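Local coordinates for botulinum neurotoxin type C1 (Clostridium botulinum, PDB 3R4S), which probably binds gangliosides on the neuronal surface through this receptor-binding part of its heavy chain, the step on which cell entry of the toxin depends, at residues Phe119-Asn124 / Val152-Met157; Pro94-Ile99 / Asp204-Trp209; Asn159-Ile162 / Lys167-Asp170. One frame throughout, in Å; residues are numbered along the deposited sequence.

Overall arrangement
All three contacts lie in the N-terminal, lectin-like half of the receptor-binding region, a jelly-roll beta sandwich. Contacts 1 and 2 are buried and mainly apolar: each brings side chains of one sheet against the other across the core, their centres 22 Å apart and their nearest atoms about 7 Å apart. The polar exceptions are the Asn154 amide in contact 1 and a water at the exposed margin of contact 2. Contact 3 is a partly buried hairpin within a single sheet, held by backbone hydrogen bonds. It adjoins contact 1, since strands 148-155 and 159-164 are sheet neighbours; Thr153 O lies 2.8 Å from Lys161 N, probably hydrogen-bonded, and Met160 packs against Phe119.

Contact 1 (Phe119-Asn124 / Val152-Met157); sequences FTLKQN and VTNNMM
Phe119 and Val152 meet in the core of a lectin-like beta sandwich, strand 116-124 contributing from one sheet and strand 148-155 from the other. The touching parts run in nearly the same direction, 20° apart, too far separated for backbone pairing: Phe119 CA and Val152 CA are 7.7 Å apart. This end is the tight one. Val152 CG1 sits over the middle of the Phe119 ring, 3.5 Å from its centroid and only 7° off the ring normal, a CH-pi contact in which one methyl touches all six ring carbons almost equally. With CG anti to the backbone N (chi1 175°), the phenylalanine side chain presents this face to the opposing sheet, while Val152 CG2 reaches the base of the ring at CG and CB. Met160 and Ile110 also pack on Phe119.

Two residues along, the interface is looser. Leu121 CD1 rests against the amide of Asn154, 3.6 Å from ND2 and 3.8 Å from OD1, each side chain reaching across from its own sheet. Asn154 ND2 has no hydrogen-bond partner in the model, so a buried amide nitrogen is left beside a methyl. Beyond it Met156, in the partly exposed turn after the strand, adds a marginal touch through its terminal methyl. That turn is an Asx turn: Asn155 OD1 accepts from Met157 N, which lies above the carbonyl plane, and Asn155 ND2 is bonded to Glu219. The loose side closes with Met156 CE at 4.5 Å from Leu121 CD1.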
ATOM      1  N   PHE A 119       2.727 -14.827  12.531  1.00 16.13           N
ATOM      2  CA  PHE A 119       2.757 -14.550  13.966  1.00 18.08           C
ATOM      3  C   PHE A 119       2.813 -15.859  14.719  1.00 19.47           C
ATOM      4  O   PHE A 119       2.053 -16.776  14.425  1.00 21.65           O
ATOM      5  CB  PHE A 119       1.526 -13.759  14.422  1.00 16.78           C
ATOM      6  CG  PHE A 119       1.468 -13.565  15.913  1.00 18.95           C
ATOM      7  CD1 PHE A 119       2.226 -12.571  16.527  1.00 19.54           C
ATOM      8  CD2 PHE A 119       0.670 -14.382  16.700  1.00 18.66           C
ATOM      9  CE1 PHE A 119       2.189 -12.388  17.916  1.00 20.02           C
ATOM     10  CE2 PHE A 119       0.625 -14.216  18.082  1.00 20.05           C
ATOM     11  CZ  PHE A 119       1.396 -13.218  18.693  1.00 19.68           C
ATOM     12  N   THR A 120       3.708 -15.946  15.694  1.00 18.31           N
ATOM     13  CA  THR A 120       3.904 -17.187  16.432  1.00 19.19           C
ATOM     14  C   THR A 120       3.888 -16.990  17.943  1.00 20.20           C
ATOM     15  O   THR A 120       4.574 -16.104  18.474  1.00 18.68           O
ATOM     16  CB  THR A 120       5.247 -17.826  16.074  1.00 22.31           C
ATOM     17  OG1 THR A 120       5.335 -17.981  14.654  1.00 21.04           O
ATOM     18  CG2 THR A 120       5.382 -19.183  16.746  1.00 24.11           C
ATOM     19  N   LEU A 121       3.088 -17.799  18.633  1.00 18.57           N
ATOM     20  CA  LEU A 121       3.241 -17.962  20.074  1.00 20.58           C
ATOM     21  C   LEU A 121       4.209 -19.121  20.286  1.00 24.85           C
ATOM     22  O   LEU A 121       3.973 -20.225  19.790  1.00 23.82           O
ATOM     23  CB  LEU A 121       1.904 -18.269  20.742  1.00 21.12           C
ATOM     24  CG  LEU A 121       0.911 -17.111  20.902  1.00 25.96           C
ATOM     25  CD1 LEU A 121      -0.304 -17.581  21.666  1.00 23.26           C
ATOM     26  CD2 LEU A 121       1.539 -15.920  21.612  1.00 23.09           C
ATOM     27  N   LYS A 122       5.311 -18.872  20.984  1.00 21.11           N
ATOM     28  CA  LYS A 122       6.267 -19.937  21.253  1.00 24.14           C
ATOM     29  C   LYS A 122       6.160 -20.397  22.702  1.00 26.63           C
ATOM     30  O   LYS A 122       6.573 -19.689  23.626  1.00 23.23           O
ATOM     31  CB  LYS A 122       7.694 -19.491  20.941  1.00 22.82           C
ATOM     32  CG  LYS A 122       8.716 -20.618  21.056  1.00 25.26           C
ATOM     33  CD  LYS A 122      10.125 -20.106  20.827  1.00 28.10           C
ATOM     34  CE  LYS A 122      11.150 -21.234  20.861  1.00 29.93           C
ATOM     35  NZ  LYS A 122      11.398 -21.770  19.513  1.00 25.45           N
ATOM     36  N   GLN A 123       5.584 -21.579  22.897  1.00 25.68           N
ATOM     37  CA  GLN A 123       5.385 -22.106  24.240  1.00 25.79           C
ATOM     38  C   GLN A 123       6.703 -22.525  24.868  1.00 25.51           C
ATOM     39  O   GLN A 123       7.004 -22.160  26.000  1.00 29.08           O
ATOM     40  CB  GLN A 123       4.413 -23.283  24.225  1.00 26.78           C
ATOM     41  CG  GLN A 123       4.255 -23.952  25.576  1.00 28.35           C
ATOM     42  CD  GLN A 123       3.300 -25.132  25.531  1.00 32.51           C
ATOM     43  OE1 GLN A 123       2.977 -25.641  24.461  1.00 28.51           O
ATOM     44  NE2 GLN A 123       2.838 -25.565  26.698  1.00 35.08           N
ATOM     45  N   ASN A 124       7.483 -23.297  24.122  1.00 25.26           N
ATOM     46  CA  ASN A 124       8.780 -23.776  24.584  1.00 27.94           C
ATOM     47  C   ASN A 124       9.543 -24.226  23.347  1.00 30.90           C
ATOM     48  O   ASN A 124       9.054 -24.047  22.230  1.00 27.56           O
ATOM     49  CB  ASN A 124       8.612 -24.931  25.584  1.00 27.60           C
ATOM     50  CG  ASN A 124       7.743 -26.048  25.035  1.00 29.40           C
ATOM     51  OD1 ASN A 124       7.976 -26.539  23.926  1.00 29.72           O
ATOM     52  ND2 ASN A 124       6.721 -26.438  25.796  1.00 29.26           N
ATOM     53  N   VAL A 152      -2.728  -8.291  15.238  1.00 14.06           N
ATOM     54  CA  VAL A 152      -2.826  -9.629  15.789  1.00 16.19           C
ATOM     55  C   VAL A 152      -3.558  -9.534  17.123  1.00 21.10           C
ATOM     56  O   VAL A 152      -3.249  -8.656  17.943  1.00 18.98           O
ATOM     57  CB  VAL A 152      -1.426 -10.238  16.013  1.00 14.69           C
ATOM     58  CG1 VAL A 152      -1.514 -11.495  16.869  1.00 17.64           C
ATOM     59  CG2 VAL A 152      -0.731 -10.520  14.679  1.00 16.92           C
ATOM     60  N   THR A 153      -4.536 -10.411  17.348  1.00 15.52           N
ATOM     61  CA  THR A 153      -5.165 -10.468  18.666  1.00 18.14           C
ATOM     62  C   THR A 153      -5.063 -11.875  19.210  1.00 20.84           C
ATOM     63  O   THR A 153      -5.083 -12.840  18.456  1.00 19.01           O
ATOM     64  CB  THR A 153      -6.642  -9.985  18.675  1.00 20.01           C
ATOM     65  OG1 THR A 153      -7.474 -10.916  17.969  1.00 19.70           O
ATOM     66  CG2 THR A 153      -6.766  -8.598  18.050  1.00 15.99           C
ATOM     67  N   ASN A 154      -4.927 -11.981  20.523  1.00 18.82           N
ATOM     68  CA  ASN A 154      -4.856 -13.276  21.170  1.00 20.63           C
ATOM     69  C   ASN A 154      -5.707 -13.315  22.427  1.00 23.27           C
ATOM     70  O   ASN A 154      -5.789 -12.339  23.157  1.00 21.22           O
ATOM     71  CB  ASN A 154      -3.427 -13.612  21.542  1.00 18.83           C
ATOM     72  CG  ASN A 154      -3.281 -15.041  22.002  1.00 24.90           C
ATOM     73  OD1 ASN A 154      -3.024 -15.324  23.186  1.00 24.29           O
ATOM     74  ND2 ASN A 154      -3.454 -15.954  21.075  1.00 18.65           N
ATOM     75  N   ASN A 155      -6.329 -14.461  22.663  1.00 22.96           N
ATOM     76  CA  ASN A 155      -7.120 -14.704  23.857  1.00 24.78           C
ATOM     77  C   ASN A 155      -6.865 -16.147  24.280  1.00 25.02           C
ATOM     78  O   ASN A 155      -7.245 -17.073  23.567  1.00 23.37           O
ATOM     79  CB  ASN A 155      -8.606 -14.482  23.548  1.00 21.43           C
ATOM     80  CG  ASN A 155      -9.493 -14.658  24.772  1.00 25.62           C
ATOM     81  OD1 ASN A 155      -9.098 -15.277  25.744  1.00 27.14           O
ATOM     82  ND2 ASN A 155     -10.697 -14.125  24.715  1.00 29.72           N
ATOM     83  N   MET A 156      -6.194 -16.346  25.415  1.00 26.96           N
ATOM     84  CA  MET A 156      -5.875 -17.698  25.872  1.00 27.26           C
ATOM     85  C   MET A 156      -7.123 -18.579  25.977  1.00 31.29           C
ATOM     86  O   MET A 156      -7.067 -19.777  25.708  1.00 33.18           O
ATOM     87  CB  MET A 156      -5.116 -17.681  27.204  1.00 29.75           C
ATOM     88  CG  MET A 156      -3.688 -17.172  27.091  1.00 31.86           C
ATOM     89  SD  MET A 156      -2.677 -18.045  25.865  1.00 31.38           S
ATOM     90  CE  MET A 156      -1.110 -17.182  26.060  1.00 30.82           C
ATOM     91  N   MET A 157      -8.256 -17.981  26.325  1.00 30.37           N
ATOM     92  CA  MET A 157      -9.512 -18.726  26.421  1.00 31.61           C
ATOM     93  C   MET A 157     -10.256 -18.823  25.090  1.00 33.40           C
ATOM     94  O   MET A 157     -11.353 -19.368  25.028  1.00 31.98           O
ATOM     95  CB  MET A 157     -10.423 -18.085  27.463  1.00 26.74           C
ATOM     96  CG  MET A 157      -9.886 -18.164  28.886  1.00 42.25           C
ATOM     97  SD  MET A 157      -9.968 -19.841  29.549  1.00 56.30           S
ATOM     98  CE  MET A 157      -8.418 -20.544  28.966  1.00 44.13           C
TER

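Contact 2 (Pro94-Ile99 / Asp204-Trp209); sequences PGYTII and DNINMW
The backbones of Tyr96-Ile98 and Ile206-Met208 stay well apart, Ile98 CA and Met208 CA being separated by 8.4 Å, as expected for facing sheets of a beta sandwich. Strand 96-98 belongs to one sheet and strand 207-216 to the other, and the gap is bridged mainly by side chains. Met208 carries one half of the contact: its chain runs extended and then bends at chi3 (74°), laying the sulfur against the branched side of Ile98. SD is 3.7 Å from Ile98 CB and close to both CG2 and CD1, while CE turns toward the Ile98 backbone carbonyl. Met208 also packs on Leu51 and Ile86, and Ile98 on Ile84.

Nearer the edge, the side chains of Ile206 and Tyr96 lie alongside one another, pointing opposite ways. Ile206 CD1 lies over one face of the tyrosine ring, 4.1 Å from its centroid and 20° off the normal, a CH-pi contact displaced toward the CD2-CE2 side. The ring carries its hydroxyl out to the exposed loop at Asp204, where a water bridges the two segments: it donates to Asp204 O at 2.6 Å and hydrogen-bonds Tyr96 OH at 3.0 Å.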
ATOM      1  N   PRO A  94      13.528 -15.796   1.352  1.00 30.27           N
ATOM      2  CA  PRO A  94      13.903 -16.737   2.415  1.00 31.77           C
ATOM      3  C   PRO A  94      13.301 -16.292   3.748  1.00 29.38           C
ATOM      4  O   PRO A  94      12.656 -15.243   3.812  1.00 27.74           O
ATOM      5  CB  PRO A  94      15.431 -16.639   2.454  1.00 32.99           C
ATOM      6  CG  PRO A  94      15.758 -15.344   1.796  1.00 32.88           C
ATOM      7  CD  PRO A  94      14.689 -15.095   0.781  1.00 33.53           C
ATOM      8  N   GLY A  95      13.499 -17.084   4.790  1.00 29.36           N
ATOM      9  CA  GLY A  95      12.956 -16.764   6.097  1.00 27.41           C
ATOM     10  C   GLY A  95      13.719 -15.658   6.804  1.00 29.53           C
ATOM     11  O   GLY A  95      14.948 -15.665   6.827  1.00 26.86           O
ATOM     12  N   TYR A  96      12.971 -14.703   7.361  1.00 23.79           N
ATOM     13  CA  TYR A  96      13.511 -13.673   8.245  1.00 22.92           C
ATOM     14  C   TYR A  96      12.597 -13.503   9.450  1.00 21.77           C
ATOM     15  O   TYR A  96      11.388 -13.343   9.299  1.00 20.84           O
ATOM     16  CB  TYR A  96      13.590 -12.306   7.542  1.00 22.85           C
ATOM     17  CG  TYR A  96      14.557 -12.219   6.387  1.00 26.26           C
ATOM     18  CD1 TYR A  96      15.896 -11.900   6.597  1.00 28.67           C
ATOM     19  CD2 TYR A  96      14.128 -12.437   5.085  1.00 22.70           C
ATOM     20  CE1 TYR A  96      16.780 -11.811   5.542  1.00 27.44           C
ATOM     21  CE2 TYR A  96      15.006 -12.349   4.018  1.00 30.95           C
ATOM     22  CZ  TYR A  96      16.329 -12.041   4.251  1.00 32.49           C
ATOM     23  OH  TYR A  96      17.196 -11.948   3.190  1.00 37.74           O
ATOM     24  N   THR A  97      13.173 -13.544  10.644  1.00 22.35           N
ATOM     25  CA  THR A  97      12.500 -13.008  11.817  1.00 25.87           C
ATOM     26  C   THR A  97      12.638 -11.506  11.698  1.00 22.67           C
ATOM     27  O   THR A  97      13.705 -11.032  11.330  1.00 22.60           O
ATOM     28  CB  THR A  97      13.186 -13.477  13.096  1.00 27.90           C
ATOM     29  OG1 THR A  97      13.071 -14.899  13.178  1.00 28.94           O
ATOM     30  CG2 THR A  97      12.532 -12.848  14.334  1.00 22.87           C
ATOM     31  N   ILE A  98      11.559 -10.767  11.951  1.00 20.44           N
ATOM     32  CA  ILE A  98      11.586  -9.310  11.839  1.00 19.15           C
ATOM     33  C   ILE A  98      11.236  -8.576  13.144  1.00 21.34           C
ATOM     34  O   ILE A  98      11.787  -7.513  13.430  1.00 19.10           O
ATOM     35  CB  ILE A  98      10.671  -8.786  10.710  1.00 19.76           C
ATOM     36  CG1 ILE A  98       9.264  -9.375  10.839  1.00 19.01           C
ATOM     37  CG2 ILE A  98      11.285  -9.086   9.329  1.00 21.54           C
ATOM     38  CD1 ILE A  98       8.265  -8.783   9.844  1.00 17.92           C
ATOM     39  N   ILE A  99      10.307  -9.122  13.912  1.00 18.62           N
ATOM     40  CA  ILE A  99       9.943  -8.517  15.201  1.00 20.29           C
ATOM     41  C   ILE A  99       9.864  -9.639  16.223  1.00 21.55           C
ATOM     42  O   ILE A  99       8.979 -10.493  16.155  1.00 20.04           O
ATOM     43  CB  ILE A  99       8.594  -7.757  15.148  1.00 17.20           C
ATOM     44  CG1 ILE A  99       8.546  -6.819  13.947  1.00 20.39           C
ATOM     45  CG2 ILE A  99       8.359  -6.971  16.448  1.00 17.46           C
ATOM     46  CD1 ILE A  99       7.187  -6.186  13.724  1.00 20.35           C
ATOM     47  N   ASP A 204      19.265 -10.786  -2.066  1.00 59.77           N
ATOM     48  CA  ASP A 204      19.196  -9.329  -2.082  1.00 55.79           C
ATOM     49  C   ASP A 204      18.856  -8.762  -0.706  1.00 48.06           C
ATOM     50  O   ASP A 204      18.087  -9.353   0.045  1.00 45.07           O
ATOM     51  CB  ASP A 204      18.141  -8.856  -3.091  1.00 52.61           C
ATOM     52  CG  ASP A 204      18.408  -9.354  -4.505  1.00 63.54           C
ATOM     53  OD1 ASP A 204      19.578  -9.658  -4.830  1.00 65.78           O
ATOM     54  OD2 ASP A 204      17.442  -9.433  -5.296  1.00 62.36           O
ATOM     55  N   ASN A 205      19.433  -7.611  -0.383  1.00 44.67           N
ATOM     56  CA  ASN A 205      19.013  -6.861   0.792  1.00 39.77           C
ATOM     57  C   ASN A 205      17.516  -6.556   0.672  1.00 37.04           C
ATOM     58  O   ASN A 205      17.004  -6.317  -0.427  1.00 30.18           O
ATOM     59  CB  ASN A 205      19.841  -5.572   0.918  1.00 40.49           C
ATOM     60  CG  ASN A 205      19.306  -4.602   1.992  1.00 44.20           C
ATOM     61  OD1 ASN A 205      19.701  -4.659   3.165  1.00 40.11           O
ATOM     62  ND2 ASN A 205      18.436  -3.683   1.575  1.00 42.23           N
ATOM     63  N   ILE A 206      16.808  -6.621   1.793  1.00 29.88           N
ATOM     64  CA  ILE A 206      15.459  -6.082   1.851  1.00 27.02           C
ATOM     65  C   ILE A 206      15.428  -4.972   2.876  1.00 24.75           C
ATOM     66  O   ILE A 206      16.261  -4.924   3.779  1.00 27.10           O
ATOM     67  CB  ILE A 206      14.396  -7.139   2.220  1.00 25.52           C
ATOM     68  CG1 ILE A 206      14.696  -7.760   3.582  1.00 24.53           C
ATOM     69  CG2 ILE A 206      14.279  -8.206   1.129  1.00 27.36           C
ATOM     70  CD1 ILE A 206      13.574  -8.668   4.094  1.00 27.24           C
ATOM     71  N   ASN A 207      14.473  -4.069   2.724  1.00 23.33           N
ATOM     72  CA  ASN A 207      14.210  -3.070   3.749  1.00 24.93           C
ATOM     73  C   ASN A 207      12.866  -3.339   4.398  1.00 25.37           C
ATOM     74  O   ASN A 207      11.959  -3.893   3.776  1.00 22.71           O
ATOM     75  CB  ASN A 207      14.193  -1.657   3.160  1.00 24.06           C
ATOM     76  CG  ASN A 207      15.560  -1.186   2.732  1.00 28.00           C
ATOM     77  OD1 ASN A 207      15.745  -0.732   1.601  1.00 31.93           O
ATOM     78  ND2 ASN A 207      16.526  -1.285   3.629  1.00 24.52           N
ATOM     79  N   MET A 208      12.736  -2.934   5.652  1.00 23.51           N
ATOM     80  CA  MET A 208      11.448  -2.971   6.312  1.00 21.26           C
ATOM     81  C   MET A 208      11.208  -1.610   6.945  1.00 23.15           C
ATOM     82  O   MET A 208      12.104  -1.052   7.583  1.00 22.15           O
ATOM     83  CB  MET A 208      11.416  -4.082   7.366  1.00 19.70           C
ATOM     84  CG  MET A 208      10.176  -4.064   8.255  1.00 21.81           C
ATOM     85  SD  MET A 208      10.194  -5.368   9.517  1.00 22.27           S
ATOM     86  CE  MET A 208      11.403  -4.728  10.687  1.00 19.86           C
ATOM     87  N   TRP A 209      10.011  -1.073   6.756  1.00 21.11           N
ATOM     88  CA  TRP A 209       9.614   0.161   7.408  1.00 20.02           C
ATOM     89  C   TRP A 209       8.528  -0.179   8.403  1.00 22.42           C
ATOM     90  O   TRP A 209       7.676  -1.036   8.127  1.00 19.86           O
ATOM     91  CB  TRP A 209       9.029   1.153   6.406  1.00 20.23           C
ATOM     92  CG  TRP A 209       9.967   1.685   5.381  1.00 25.43           C
ATOM     93  CD1 TRP A 209      10.572   2.914   5.378  1.00 25.83           C
ATOM     94  CD2 TRP A 209      10.366   1.041   4.167  1.00 23.40           C
ATOM     95  NE1 TRP A 209      11.331   3.066   4.242  1.00 27.07           N
ATOM     96  CE2 TRP A 209      11.225   1.930   3.482  1.00 25.83           C
ATOM     97  CE3 TRP A 209      10.090  -0.205   3.597  1.00 25.03           C
ATOM     98  CZ2 TRP A 209      11.814   1.612   2.255  1.00 27.68           C
ATOM     99  CZ3 TRP A 209      10.672  -0.520   2.372  1.00 26.34           C
ATOM    100  CH2 TRP A 209      11.524   0.389   1.717  1.00 27.12           C
TER
HETATM  101  O   HOH W   1      16.641 -11.560   0.261  1.00 41.89           O

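Contact 3 (Asn159-Ile162 / Lys167-Asp170); sequences NMKI and KLID
Ile162 and Asp170 form an antiparallel hydrogen-bonded pair in the beta hairpin of strands 159-164 and 167-173. Both backbone polar groups of Ile162 are engaged. Its N-H donates to Asp170 O at 3.0 Å, with an angle of 161° at the hydrogen. Its carbonyl oxygen accepts twice: from Ile169 N at 2.9 Å, which lies in the carbonyl plane, and from Asp170 N at 3.4 Å, a weak bond. Two successive N-H groups thus share one acceptor, the mark of a classic beta bulge, with Ile169 and Asp170 both facing Ile162. Asp170 O also receives a CA-H...O contact from Lys161 CA at 3.3 Å.

Two apolar atoms lie beside the shared oxygen, Ile162 O: Leu168 CD1 at 3.7 Å and Ile169 CB at 3.6 Å. The Leu168 methyl is as close to Lys161 CB, so it leans against both the acceptor and the aliphatic stem of the lysine. On the other face of the hairpin, Ile162 CG2 packs on Asp170 CB at 3.6 Å. The Asp170 side chain, with CG anti to the backbone N (chi1 -161°), carries its carboxylate away from Ile162, and OD2 accepts from Asn132 N. Lys161 extends away from the pairing toward Glu219, with which NZ makes only a long, weak ion pair.

Strand 159-164 is also the sheet neighbour of strand 148-155. The buried face of Met160 and Ile162 packs on Ile131 of strand 127-134 and on Leu117 and Leu121 of strand 116-124, in the opposing sheet.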
ATOM      1  N   ASN A 159      -9.425 -17.480  20.678  1.00 21.73           N
ATOM      2  CA  ASN A 159      -8.710 -17.612  19.419  1.00 21.84           C
ATOM      3  C   ASN A 159      -7.553 -16.631  19.276  1.00 23.40           C
ATOM      4  O   ASN A 159      -7.500 -15.594  19.955  1.00 21.71           O
ATOM      5  CB  ASN A 159      -9.685 -17.398  18.266  1.00 24.18           C
ATOM      6  CG  ASN A 159     -10.825 -18.374  18.298  1.00 24.36           C
ATOM      7  OD1 ASN A 159     -10.633 -19.566  18.060  1.00 22.37           O
ATOM      8  ND2 ASN A 159     -12.015 -17.885  18.609  1.00 23.64           N
ATOM      9  N   MET A 160      -6.625 -16.975  18.398  1.00 20.48           N
ATOM     10  CA  MET A 160      -5.597 -16.035  17.978  1.00 25.58           C
ATOM     11  C   MET A 160      -5.943 -15.661  16.546  1.00 24.34           C
ATOM     12  O   MET A 160      -6.327 -16.523  15.732  1.00 22.14           O
ATOM     13  CB  MET A 160      -4.185 -16.629  18.096  1.00 22.28           C
ATOM     14  CG  MET A 160      -3.905 -17.818  17.182  1.00 29.78           C
ATOM     15  SD  MET A 160      -2.250 -18.511  17.465  1.00 43.48           S
ATOM     16  CE  MET A 160      -1.289 -17.024  17.438  1.00 22.88           C
ATOM     17  N   LYS A 161      -5.871 -14.369  16.255  1.00 19.61           N
ATOM     18  CA  LYS A 161      -6.355 -13.860  14.981  1.00 19.38           C
ATOM     19  C   LYS A 161      -5.345 -12.895  14.388  1.00 21.30           C
ATOM     20  O   LYS A 161      -4.613 -12.210  15.110  1.00 18.98           O
ATOM     21  CB  LYS A 161      -7.692 -13.137  15.169  1.00 18.10           C
ATOM     22  CG  LYS A 161      -8.800 -14.004  15.757  1.00 22.17           C
ATOM     23  CD  LYS A 161     -10.076 -13.199  15.952  1.00 21.84           C
ATOM     24  CE  LYS A 161     -10.878 -13.759  17.111  1.00 35.09           C
ATOM     25  NZ  LYS A 161     -11.982 -12.847  17.542  1.00 46.29           N
ATOM     26  N   ILE A 162      -5.303 -12.834  13.066  1.00 16.96           N
ATOM     27  CA  ILE A 162      -4.532 -11.799  12.421  1.00 18.64           C
ATOM     28  C   ILE A 162      -5.416 -11.101  11.398  1.00 21.82           C
ATOM     29  O   ILE A 162      -6.152 -11.751  10.654  1.00 20.81           O
ATOM     30  CB  ILE A 162      -3.205 -12.321  11.816  1.00 18.67           C
ATOM     31  CG1 ILE A 162      -2.456 -11.169  11.138  1.00 17.70           C
ATOM     32  CG2 ILE A 162      -3.465 -13.444  10.801  1.00 22.39           C
ATOM     33  CD1 ILE A 162      -0.994 -11.497  10.866  1.00 22.35           C
ATOM     34  N   LYS A 167      -9.175  -6.223   8.111  1.00 21.62           N
ATOM     35  CA  LYS A 167      -9.945  -7.396   7.719  1.00 24.78           C
ATOM     36  C   LYS A 167      -9.338  -8.669   8.294  1.00 23.60           C
ATOM     37  O   LYS A 167      -8.146  -8.934   8.110  1.00 21.66           O
ATOM     38  CB  LYS A 167      -9.991  -7.527   6.194  1.00 27.93           C
ATOM     39  CG  LYS A 167     -11.306  -7.102   5.565  1.00 38.19           C
ATOM     40  CD  LYS A 167     -11.456  -5.599   5.545  1.00 40.08           C
ATOM     41  CE  LYS A 167     -12.763  -5.208   4.878  1.00 47.99           C
ATOM     42  NZ  LYS A 167     -12.953  -5.930   3.589  1.00 56.65           N
ATOM     43  N   LEU A 168     -10.167  -9.457   8.969  1.00 23.95           N
ATOM     44  CA  LEU A 168      -9.753 -10.758   9.501  1.00 23.79           C
ATOM     45  C   LEU A 168      -9.295 -11.686   8.383  1.00 21.14           C
ATOM     46  O   LEU A 168     -10.015 -11.892   7.422  1.00 26.32           O
ATOM     47  CB  LEU A 168     -10.902 -11.424  10.257  1.00 19.70           C
ATOM     48  CG  LEU A 168     -10.533 -12.770  10.891  1.00 22.35           C
ATOM     49  CD1 LEU A 168      -9.472 -12.574  11.967  1.00 21.05           C
ATOM     50  CD2 LEU A 168     -11.779 -13.446  11.481  1.00 21.64           C
ATOM     51  N   ILE A 169      -8.110 -12.266   8.542  1.00 22.44           N
ATOM     52  CA  ILE A 169      -7.449 -13.069   7.507  1.00 22.34           C
ATOM     53  C   ILE A 169      -7.252 -14.519   7.966  1.00 24.38           C
ATOM     54  O   ILE A 169      -7.301 -15.443   7.167  1.00 22.95           O
ATOM     55  CB  ILE A 169      -6.047 -12.460   7.162  1.00 20.57           C
ATOM     56  CG1 ILE A 169      -6.205 -11.142   6.399  1.00 22.66           C
ATOM     57  CG2 ILE A 169      -5.192 -13.427   6.369  1.00 24.98           C
ATOM     58  CD1 ILE A 169      -7.193 -11.215   5.240  1.00 25.73           C
ATOM     59  N   ASP A 170      -7.030 -14.718   9.262  1.00 22.62           N
ATOM     60  CA  ASP A 170      -6.736 -16.049   9.800  1.00 21.73           C
ATOM     61  C   ASP A 170      -7.144 -16.099  11.270  1.00 25.03           C
ATOM     62  O   ASP A 170      -6.922 -15.145  12.019  1.00 21.81           O
ATOM     63  CB  ASP A 170      -5.235 -16.354   9.683  1.00 21.09           C
ATOM     64  CG  ASP A 170      -4.914 -17.848   9.780  1.00 27.71           C
ATOM     65  OD1 ASP A 170      -5.846 -18.668   9.916  1.00 25.60           O
ATOM     66  OD2 ASP A 170      -3.714 -18.207   9.714  1.00 28.08           O
TER